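Local coordinates for protein aspartokinase (Clostridium acetobutylicum, PDB 3TVI) that probably phosphorylates the beta-carboxyl group of L-aspartate with ATP, the first step toward threonine and methionine, and carries ACT domains that bind lysine, at residues R115-N120 against P169-S174. Numbering follows the deposited sequence.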
ATOM      1  N   ARG B 115     -35.381  -3.877 -26.495  1.00 60.94           N
ATOM      2  CA  ARG B 115     -36.353  -4.760 -27.143  1.00 59.42           C
ATOM      3  C   ARG B 115     -35.859  -6.196 -27.352  1.00 59.49           C
ATOM      4  O   ARG B 115     -36.662  -7.114 -27.544  1.00 60.39           O
ATOM      5  CB  ARG B 115     -36.865  -4.143 -28.453  1.00 58.96           C
ATOM      6  CG  ARG B 115     -38.169  -3.374 -28.296  1.00 59.00           C
ATOM      7  CD  ARG B 115     -38.169  -2.419 -27.104  1.00 59.30           C
ATOM      8  NE  ARG B 115     -39.369  -2.553 -26.273  1.00 59.03           N
ATOM      9  CZ  ARG B 115     -39.430  -2.300 -24.965  1.00 59.43           C
ATOM     10  NH1 ARG B 115     -38.357  -1.913 -24.286  1.00 59.46           N
ATOM     11  NH2 ARG B 115     -40.576  -2.453 -24.312  1.00 60.27           N
ATOM     12  N   GLY B 116     -34.552  -6.410 -27.293  1.00 59.23           N
ATOM     13  CA  GLY B 116     -34.027  -7.773 -27.307  1.00 59.10           C
ATOM     14  C   GLY B 116     -34.574  -8.611 -26.160  1.00 58.04           C
ATOM     15  O   GLY B 116     -34.925  -9.776 -26.340  1.00 58.20           O
ATOM     16  N   GLU B 117     -34.666  -8.001 -24.982  1.00 57.43           N
ATOM     17  CA  GLU B 117     -35.087  -8.703 -23.769  1.00 56.43           C
ATOM     18  C   GLU B 117     -36.599  -8.833 -23.795  1.00 55.75           C
ATOM     19  O   GLU B 117     -37.147  -9.904 -23.530  1.00 56.17           O
ATOM     20  CB  GLU B 117     -34.663  -7.957 -22.500  1.00 57.31           C
ATOM     21  CG  GLU B 117     -33.529  -6.947 -22.646  1.00 59.22           C
ATOM     22  CD  GLU B 117     -32.204  -7.562 -23.060  1.00 60.56           C
ATOM     23  OE1 GLU B 117     -32.097  -8.803 -22.996  1.00 62.72           O
ATOM     24  OE2 GLU B 117     -31.271  -6.812 -23.442  1.00 59.91           O
ATOM     25  N   TYR B 118     -37.260  -7.723 -24.117  1.00 54.96           N
ATOM     26  CA  TYR B 118     -38.716  -7.680 -24.326  1.00 53.89           C
ATOM     27  C   TYR B 118     -39.224  -8.801 -25.245  1.00 52.81           C
ATOM     28  O   TYR B 118     -40.157  -9.521 -24.890  1.00 52.28           O
ATOM     29  CB  TYR B 118     -39.123  -6.309 -24.895  1.00 53.42           C
ATOM     30  CG  TYR B 118     -40.585  -6.191 -25.231  1.00 53.44           C
ATOM     31  CD1 TYR B 118     -41.510  -5.815 -24.270  1.00 53.51           C
ATOM     32  CD2 TYR B 118     -41.049  -6.470 -26.513  1.00 53.99           C
ATOM     33  CE1 TYR B 118     -42.858  -5.716 -24.572  1.00 53.82           C
ATOM     34  CE2 TYR B 118     -42.394  -6.376 -26.824  1.00 54.02           C
ATOM     35  CZ  TYR B 118     -43.293  -5.997 -25.847  1.00 54.12           C
ATOM     36  OH  TYR B 118     -44.634  -5.909 -26.147  1.00 55.96           O
ATOM     37  N   LEU B 119     -38.619  -8.953 -26.417  1.00 52.10           N
ATOM     38  CA  LEU B 119     -39.107  -9.950 -27.366  1.00 53.49           C
ATOM     39  C   LEU B 119     -38.948 -11.360 -26.795  1.00 53.66           C
ATOM     40  O   LEU B 119     -39.879 -12.165 -26.844  1.00 54.16           O
ATOM     41  CB  LEU B 119     -38.401  -9.825 -28.717  1.00 54.59           C
ATOM     42  CG  LEU B 119     -38.736  -8.567 -29.530  1.00 55.25           C
ATOM     43  CD1 LEU B 119     -37.876  -8.470 -30.783  1.00 55.26           C
ATOM     44  CD2 LEU B 119     -40.208  -8.549 -29.891  1.00 55.15           C
ATOM     45  N   ASN B 120     -37.778 -11.655 -26.234  1.00 52.84           N
ATOM     46  CA  ASN B 120     -37.583 -12.920 -25.527  1.00 52.03           C
ATOM     47  C   ASN B 120     -38.611 -13.094 -24.417  1.00 51.65           C
ATOM     48  O   ASN B 120     -39.079 -14.206 -24.147  1.00 52.65           O
ATOM     49  CB  ASN B 120     -36.174 -13.004 -24.934  1.00 51.84           C
ATOM     50  CG  ASN B 120     -35.157 -13.526 -25.923  1.00 52.26           C
ATOM     51  OD1 ASN B 120     -35.494 -13.841 -27.056  1.00 53.59           O
ATOM     52  ND2 ASN B 120     -33.905 -13.628 -25.495  1.00 52.19           N
ATOM     53  N   PRO B 169     -39.268  -9.327 -18.437  1.00 56.05           N
ATOM     54  CA  PRO B 169     -38.090  -9.086 -19.263  1.00 55.89           C
ATOM     55  C   PRO B 169     -37.061  -8.319 -18.461  1.00 56.71           C
ATOM     56  O   PRO B 169     -37.388  -7.766 -17.411  1.00 58.57           O
ATOM     57  CB  PRO B 169     -38.634  -8.268 -20.430  1.00 56.00           C
ATOM     58  CG  PRO B 169     -39.773  -7.519 -19.843  1.00 56.67           C
ATOM     59  CD  PRO B 169     -40.350  -8.379 -18.748  1.00 56.64           C
ATOM     60  N   GLY B 170     -35.831  -8.282 -18.949  1.00 58.40           N
ATOM     61  CA  GLY B 170     -34.704  -8.045 -18.075  1.00 60.05           C
ATOM     62  C   GLY B 170     -34.274  -6.615 -17.874  1.00 61.75           C
ATOM     63  O   GLY B 170     -34.493  -6.006 -16.812  1.00 65.59           O
ATOM     64  N   PHE B 171     -33.705  -6.063 -18.929  1.00 58.98           N
ATOM     65  CA  PHE B 171     -32.542  -5.175 -18.799  1.00 56.25           C
ATOM     66  C   PHE B 171     -32.905  -3.696 -18.648  1.00 55.39           C
ATOM     67  O   PHE B 171     -32.056  -2.838 -18.800  1.00 54.78           O
ATOM     68  CB  PHE B 171     -31.645  -5.542 -19.998  1.00 54.62           C
ATOM     69  CG  PHE B 171     -30.757  -4.470 -20.531  1.00 53.38           C
ATOM     70  CD1 PHE B 171     -29.727  -3.950 -19.781  1.00 53.60           C
ATOM     71  CD2 PHE B 171     -30.866  -4.094 -21.859  1.00 53.33           C
ATOM     72  CE1 PHE B 171     -28.870  -3.001 -20.320  1.00 53.33           C
ATOM     73  CE2 PHE B 171     -30.017  -3.152 -22.403  1.00 54.13           C
ATOM     74  CZ  PHE B 171     -29.014  -2.602 -21.628  1.00 53.46           C
ATOM     75  N   TYR B 172     -34.154  -3.412 -18.270  1.00 55.13           N
ATOM     76  CA  TYR B 172     -34.673  -2.055 -18.295  1.00 56.12           C
ATOM     77  C   TYR B 172     -35.840  -1.852 -17.346  1.00 57.68           C
ATOM     78  O   TYR B 172     -36.298  -2.792 -16.700  1.00 58.34           O
ATOM     79  CB  TYR B 172     -35.130  -1.710 -19.710  1.00 56.89           C
ATOM     80  CG  TYR B 172     -36.394  -2.419 -20.129  1.00 56.45           C
ATOM     81  CD1 TYR B 172     -37.632  -1.821 -19.970  1.00 56.98           C
ATOM     82  CD2 TYR B 172     -36.349  -3.696 -20.676  1.00 56.33           C
ATOM     83  CE1 TYR B 172     -38.794  -2.475 -20.344  1.00 57.40           C
ATOM     84  CE2 TYR B 172     -37.508  -4.353 -21.061  1.00 55.71           C
ATOM     85  CZ  TYR B 172     -38.722  -3.739 -20.890  1.00 55.99           C
ATOM     86  OH  TYR B 172     -39.864  -4.391 -21.268  1.00 56.56           O
ATOM     87  N   GLY B 173     -36.306  -0.607 -17.279  1.00 60.22           N
ATOM     88  CA  GLY B 173     -37.472  -0.213 -16.481  1.00 64.65           C
ATOM     89  C   GLY B 173     -37.959   1.154 -16.943  1.00 69.29           C
ATOM     90  O   GLY B 173     -37.552   1.632 -18.002  1.00 72.27           O
ATOM     91  N   SER B 174     -38.817   1.803 -16.166  1.00 73.18           N
ATOM     92  CA  SER B 174     -39.327   3.115 -16.568  1.00 78.18           C
ATOM     93  C   SER B 174     -38.578   4.238 -15.858  1.00 81.72           C
ATOM     94  O   SER B 174     -38.288   4.134 -14.671  1.00 84.90           O
ATOM     95  CB  SER B 174     -40.830   3.213 -16.299  1.00 80.79           C
ATOM     96  OG  SER B 174     -41.570   2.465 -17.259  1.00 81.16           O
TER
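Tyr-118 and Pro-169 bring the two backbones closest, their CA atoms 5.3 Å apart. Here helix 109-127 of the amino acid kinase domain meets the loop that follows strand 166-167 of the central sheet. From this loop the chain enters strand 172-174, one arm of a two-stranded antiparallel sheet with strand 180-182. Pro-169 packs on the helix backbone, with its CB 3.9 Å from Tyr-118 CA. Glu-117, a predicted substrate-binding residue, leans over the turn at Gly-170 and Phe-171. Its side chain also touches Thr-52, which is likewise predicted to bind the substrate. Glu-117 CG lies at the edge of the Phe-171 ring, in its plane, and 3.5 Å from Phe-171 CB. The carboxylate is turned almost perpendicular to that ring, the planes 83° apart. Earlier in the helix, Arg-115 starts out pointing away from the loop, but bends at chi2 and chi3 bring NH1 over one face of the Tyr-172 ring. The cation-pi contact is off-centre, with Arg-115 CZ 4.9 Å from the ring centroid. Asp-134 accepts a hydrogen bond from Tyr-172 OH and forms a long, weak ion pair with Arg-115. Tyr-172 OH also sits at the edge of the Tyr-118 ring, 3.7 Å from Tyr-118 CD1.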